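Long-range contacts in adenylyl-sulfate kinase 1, chloroplastic (PDB 3UIE), which transfers a phosphate from ATP to the 3'-hydroxyl of adenosine 5'-phosphosulfate, making the activated sulfate 3'-phosphoadenylyl sulfate in the chloroplast: residues A[130-135]-A[173-178]; A[169-174]-A[186-191]. All coordinates share one frame; numbering follows the deposited sequence.

Interaction 1: residues A[130-135]-A[173-178]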
loop_
_atom_site.group_PDB
_atom_site.type_symbol
_atom_site.label_atom_id
_atom_site.label_comp_id
_atom_site.label_asym_id
_atom_site.label_seq_id
_atom_site.Cartn_x
_atom_site.Cartn_y
_atom_site.Cartn_z
ATOM N N ASP A 130 7.329 -5.404 24.540
ATOM C CA ASP A 130 7.981 -6.362 25.423
ATOM C C ASP A 130 7.085 -6.689 26.621
ATOM O O ASP A 130 7.378 -6.301 27.745
ATOM C CB ASP A 130 9.309 -5.762 25.895
ATOM C CG ASP A 130 10.166 -6.749 26.674
ATOM O OD1 ASP A 130 9.855 -7.962 26.681
ATOM O OD2 ASP A 130 11.161 -6.292 27.273
ATOM N N VAL A 131 5.999 -7.407 26.359
ATOM C CA VAL A 131 5.033 -7.773 27.374
ATOM C C VAL A 131 5.000 -9.290 27.457
ATOM O O VAL A 131 4.742 -9.960 26.465
ATOM C CB VAL A 131 3.628 -7.252 27.003
ATOM C CG1 VAL A 131 2.615 -7.592 28.096
ATOM C CG2 VAL A 131 3.680 -5.744 26.751
ATOM N N PRO A 132 5.268 -9.837 28.647
ATOM C CA PRO A 132 5.403 -11.289 28.802
ATOM C C PRO A 132 4.111 -12.037 28.488
ATOM O O PRO A 132 3.022 -11.496 28.662
ATOM C CB PRO A 132 5.778 -11.455 30.282
ATOM C CG PRO A 132 5.226 -10.241 30.955
ATOM C CD PRO A 132 5.299 -9.125 29.936
ATOM N N LEU A 133 4.237 -13.273 28.017
ATOM C CA LEU A 133 3.067 -14.091 27.721
ATOM C C LEU A 133 2.036 -14.047 28.847
ATOM O O LEU A 133 0.843 -13.903 28.587
ATOM C CB LEU A 133 3.477 -15.539 27.471
ATOM C CG LEU A 133 2.321 -16.510 27.256
ATOM C CD1 LEU A 133 1.642 -16.214 25.917
ATOM C CD2 LEU A 133 2.815 -17.947 27.315
ATOM N N SER A 134 2.493 -14.167 30.098
ATOM C CA SER A 134 1.563 -14.237 31.224
ATOM C C SER A 134 0.655 -13.011 31.307
ATOM O O SER A 134 -0.527 -13.133 31.617
ATOM C CB SER A 134 2.298 -14.454 32.558
ATOM O OG SER A 134 3.146 -13.354 32.855
ATOM N N VAL A 135 1.203 -11.831 31.040
ATOM C CA VAL A 135 0.407 -10.608 31.052
ATOM C C VAL A 135 -0.552 -10.525 29.854
ATOM O O VAL A 135 -1.700 -10.107 30.003
ATOM C CB VAL A 135 1.316 -9.355 31.085
ATOM C CG1 VAL A 135 0.495 -8.076 30.914
ATOM C CG2 VAL A 135 2.113 -9.319 32.377
ATOM N N LEU A 173 9.156 -1.391 24.242
ATOM C CA LEU A 173 8.109 -0.772 25.060
ATOM C C LEU A 173 7.434 -1.774 25.975
ATOM O O LEU A 173 7.423 -2.972 25.696
ATOM C CB LEU A 173 7.043 -0.115 24.165
ATOM C CG LEU A 173 7.497 0.987 23.208
ATOM C CD1 LEU A 173 6.337 1.332 22.278
ATOM C CD2 LEU A 173 7.933 2.206 23.979
ATOM N N GLY A 174 6.875 -1.277 27.076
ATOM C CA GLY A 174 5.943 -2.071 27.855
ATOM C C GLY A 174 6.575 -2.879 28.969
ATOM O O GLY A 174 5.864 -3.424 29.813
ATOM N N ARG A 175 7.900 -2.975 28.962
ATOM C CA ARG A 175 8.609 -3.665 30.034
ATOM C C ARG A 175 8.685 -2.728 31.230
ATOM O O ARG A 175 9.349 -1.688 31.185
ATOM C CB ARG A 175 10.002 -4.109 29.583
ATOM C CG ARG A 175 10.849 -4.766 30.666
ATOM C CD ARG A 175 10.179 -5.997 31.257
ATOM N NE ARG A 175 9.937 -7.039 30.266
ATOM C CZ ARG A 175 9.569 -8.278 30.568
ATOM N NH1 ARG A 175 9.419 -8.633 31.840
ATOM N NH2 ARG A 175 9.363 -9.165 29.602
ATOM N N GLU A 176 8.001 -3.133 32.294
ATOM C CA GLU A 176 7.665 -2.287 33.431
ATOM C C GLU A 176 6.156 -2.417 33.570
ATOM O O GLU A 176 5.503 -3.021 32.717
ATOM C CB GLU A 176 8.052 -0.822 33.201
ATOM C CG GLU A 176 7.848 0.094 34.403
ATOM C CD GLU A 176 8.709 -0.285 35.586
ATOM O OE1 GLU A 176 9.906 -0.202 35.960
ATOM O OE2 GLU A 176 8.147 -0.645 36.645
ATOM N N GLY A 177 5.595 -1.861 34.635
ATOM C CA GLY A 177 4.159 -1.906 34.823
ATOM C C GLY A 177 3.536 -0.540 34.646
ATOM O O GLY A 177 4.193 0.482 34.839
ATOM N N GLY A 178 2.264 -0.524 34.267
ATOM C CA GLY A 178 1.514 0.713 34.153
ATOM C C GLY A 178 2.175 1.802 33.327
ATOM O O GLY A 178 2.131 2.976 33.702
#
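Asp-130 and Leu-173 are joined through their backbones, Asp-130 N giving its hydrogen to Leu-173 O at 2.7 Å, and Gly-174 follows with its CA 5.3 Å from that of Asp-130. Just past this bond the carboxylate of Asp-130 meets the guanidinium of Arg-175 in a two-pronged salt bridge. Arg-175 NH2 reaches Asp-130 OD1 at 3.2 Å in a nearly straight bond of 170°, leaving within the guanidinium plane but arriving from above the carboxylate plane. The second prong, Arg-175 NE to Asp-130 OD2, is weak at 3.3 Å, as suits two flat groups turned 57° apart. Two successive bends in the arginine chain turn the guanidinium back so that its edge faces the aspartate, while Pro-132 CD lies over one face of the guanidinium, 4.1 Å from Arg-175 NH2. With an alanine in place of Asp-130 both prongs are gone, and the Arg-175 guanidinium would probably be left without its charge partner and able to swing on this exposed loop. Gly-174 has a positive phi, and a CB there would come within about 3.1 Å of Val-131 CG2 as well as jamming against the carbonyl of Leu-173. Gly-174 lies near the bound ATP analogue, and Val-131 packs on Ser-36 of the ATP-binding P-loop. Both segments run out from the carboxy-terminal edge of the parallel sheet: 130-135 leaves strand 124-129 and enters helix 133-139 with Pro-132 as N-cap residue, and 173-178 leaves strand 171-173 on the way to helix 181-195.

Interaction 2: residues A[169-174]-A[186-191]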
loop_
_atom_site.group_PDB
_atom_site.type_symbol
_atom_site.label_atom_id
_atom_site.label_comp_id
_atom_site.label_asym_id
_atom_site.label_seq_id
_atom_site.Cartn_x
_atom_site.Cartn_y
_atom_site.Cartn_z
ATOM N N CYS A 169 16.266 -4.206 18.377
ATOM C CA CYS A 169 15.249 -3.286 17.864
ATOM C C CYS A 169 15.569 -1.870 18.306
ATOM O O CYS A 169 16.320 -1.667 19.269
ATOM C CB CYS A 169 13.857 -3.705 18.320
ATOM S SG CYS A 169 13.626 -3.692 20.081
ATOM N N GLU A 170 15.010 -0.899 17.590
ATOM C CA GLU A 170 15.253 0.511 17.859
ATOM C C GLU A 170 14.550 0.948 19.141
ATOM O O GLU A 170 15.061 1.783 19.880
ATOM C CB GLU A 170 14.755 1.366 16.687
ATOM C CG GLU A 170 15.677 1.407 15.473
ATOM C CD GLU A 170 15.732 0.107 14.694
ATOM O OE1 GLU A 170 14.798 -0.708 14.805
ATOM O OE2 GLU A 170 16.718 -0.102 13.951
ATOM N N ILE A 171 13.369 0.392 19.394
ATOM C CA ILE A 171 12.584 0.796 20.554
ATOM C C ILE A 171 11.939 -0.416 21.204
ATOM O O ILE A 171 11.357 -1.248 20.516
ATOM C CB ILE A 171 11.453 1.778 20.158
ATOM C CG1 ILE A 171 12.005 2.976 19.401
ATOM C CG2 ILE A 171 10.702 2.271 21.395
ATOM C CD1 ILE A 171 10.892 3.946 18.930
ATOM N N SER A 172 12.082 -0.538 22.522
ATOM C CA SER A 172 11.381 -1.574 23.272
ATOM C C SER A 172 10.400 -0.920 24.237
ATOM O O SER A 172 10.768 -0.009 24.972
ATOM C CB SER A 172 12.370 -2.449 24.048
ATOM O OG SER A 172 11.709 -3.558 24.624
ATOM N N LEU A 173 9.156 -1.391 24.242
ATOM C CA LEU A 173 8.109 -0.772 25.060
ATOM C C LEU A 173 7.434 -1.774 25.975
ATOM O O LEU A 173 7.423 -2.972 25.696
ATOM C CB LEU A 173 7.043 -0.115 24.165
ATOM C CG LEU A 173 7.497 0.987 23.208
ATOM C CD1 LEU A 173 6.337 1.332 22.278
ATOM C CD2 LEU A 173 7.933 2.206 23.979
ATOM N N GLY A 174 6.875 -1.277 27.076
ATOM C CA GLY A 174 5.943 -2.071 27.855
ATOM C C GLY A 174 6.575 -2.879 28.969
ATOM O O GLY A 174 5.864 -3.424 29.813
ATOM N N GLU A 186 4.496 8.762 23.357
ATOM C CA GLU A 186 5.368 9.918 23.545
ATOM C C GLU A 186 6.825 9.515 23.330
ATOM O O GLU A 186 7.588 10.267 22.732
ATOM C CB GLU A 186 5.200 10.550 24.925
ATOM C CG GLU A 186 3.926 11.361 25.075
ATOM C CD GLU A 186 3.681 11.792 26.517
ATOM O OE1 GLU A 186 4.607 11.672 27.350
ATOM O OE2 GLU A 186 2.562 12.238 26.823
ATOM N N LYS A 187 7.194 8.328 23.807
ATOM C CA LYS A 187 8.567 7.845 23.669
ATOM C C LYS A 187 8.903 7.603 22.194
ATOM O O LYS A 187 9.996 7.942 21.739
ATOM C CB LYS A 187 8.788 6.566 24.486
ATOM C CG LYS A 187 8.640 6.750 25.981
ATOM C CD LYS A 187 8.884 5.438 26.719
ATOM C CE LYS A 187 8.844 5.632 28.228
ATOM N NZ LYS A 187 9.981 6.488 28.683
ATOM N N VAL A 188 7.964 7.023 21.445
ATOM C CA VAL A 188 8.153 6.831 20.016
ATOM C C VAL A 188 8.225 8.169 19.294
ATOM O O VAL A 188 9.071 8.360 18.443
ATOM C CB VAL A 188 7.062 5.925 19.394
ATOM C CG1 VAL A 188 7.279 5.781 17.899
ATOM C CG2 VAL A 188 7.101 4.558 20.080
ATOM N N VAL A 189 7.357 9.107 19.646
ATOM C CA VAL A 189 7.355 10.384 18.933
ATOM C C VAL A 189 8.656 11.134 19.206
ATOM O O VAL A 189 9.260 11.706 18.301
ATOM C CB VAL A 189 6.147 11.262 19.329
ATOM C CG1 VAL A 189 6.367 12.712 18.889
ATOM C CG2 VAL A 189 4.863 10.712 18.698
ATOM N N GLY A 190 9.089 11.116 20.463
ATOM C CA GLY A 190 10.351 11.740 20.824
ATOM C C GLY A 190 11.504 11.164 20.031
ATOM O O GLY A 190 12.388 11.887 19.592
ATOM N N TYR A 191 11.498 9.853 19.848
ATOM C CA TYR A 191 12.536 9.187 19.076
ATOM C C TYR A 191 12.490 9.639 17.610
ATOM O O TYR A 191 13.522 9.997 17.029
ATOM C CB TYR A 191 12.393 7.667 19.202
ATOM C CG TYR A 191 13.352 6.862 18.355
ATOM C CD1 TYR A 191 14.523 6.318 18.907
ATOM C CD2 TYR A 191 13.080 6.623 17.014
ATOM C CE1 TYR A 191 15.401 5.570 18.119
ATOM C CE2 TYR A 191 13.945 5.888 16.228
ATOM C CZ TYR A 191 15.094 5.365 16.775
ATOM O OH TYR A 191 15.921 4.634 15.959
#
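Ile-171 drives its CD1 methyl onto the ring of Tyr-191, a CH-pi contact 4.2 Å from the ring centroid and 26° off the normal. The same methyl touches Val-188 CG2 at 4.0 Å, so it is wedged between the valine and the tyrosine one helical turn apart. Leu-173 adds CD1 against Val-188 CG2, also at 4.0 Å, the two side chains crossing at about a right angle. This is the dense part: one strand face laid on one helix face. Strand 171-173 is an outermost strand of the parallel Rossmann-like sheet of a P-loop kinase, and helix segment 186-191 runs back along it, nearly antiparallel at 169°, the axes 10.0 Å apart. Val-189, on another side of the helix, packs on Leu-45 and Met-48 of helix 38-51. Toward the rim the fit slackens. Glu-170 passes the phenol with its aliphatic part, CG lying 3.3 Å from Tyr-191 OH; a bend at chi2 (71°) then carries the carboxylate away to the backbone N of Glu-126 and to a salt bridge with Arg-116. At the other end Lys-187 CD comes nearest Leu-173 CD2, at 4.3 Å, and the lysine chain, extended as far as CE, leads its ammonium away toward solvent.

In the fold
Interactions 1 and 2 share Leu-173 and Gly-174, with centres about 14 Å apart. Along the chain, strand 124-129 runs into 130-135; after helices 133-139 and 144-149 the chain returns as strand 171-173, beside strand 124-129 at the border of the sheet; the loop 173-178 follows, and helix 181-195 is the last helix of the chain. Interaction 2 holds that helix against the border strand, whereas interaction 1 ties together the loops leaving the last two strands. Leu-173 turns its side chain to the helix and its carbonyl to Asp-130, linking the packed sheet layer with the loops beside the nucleotide site of the kinase.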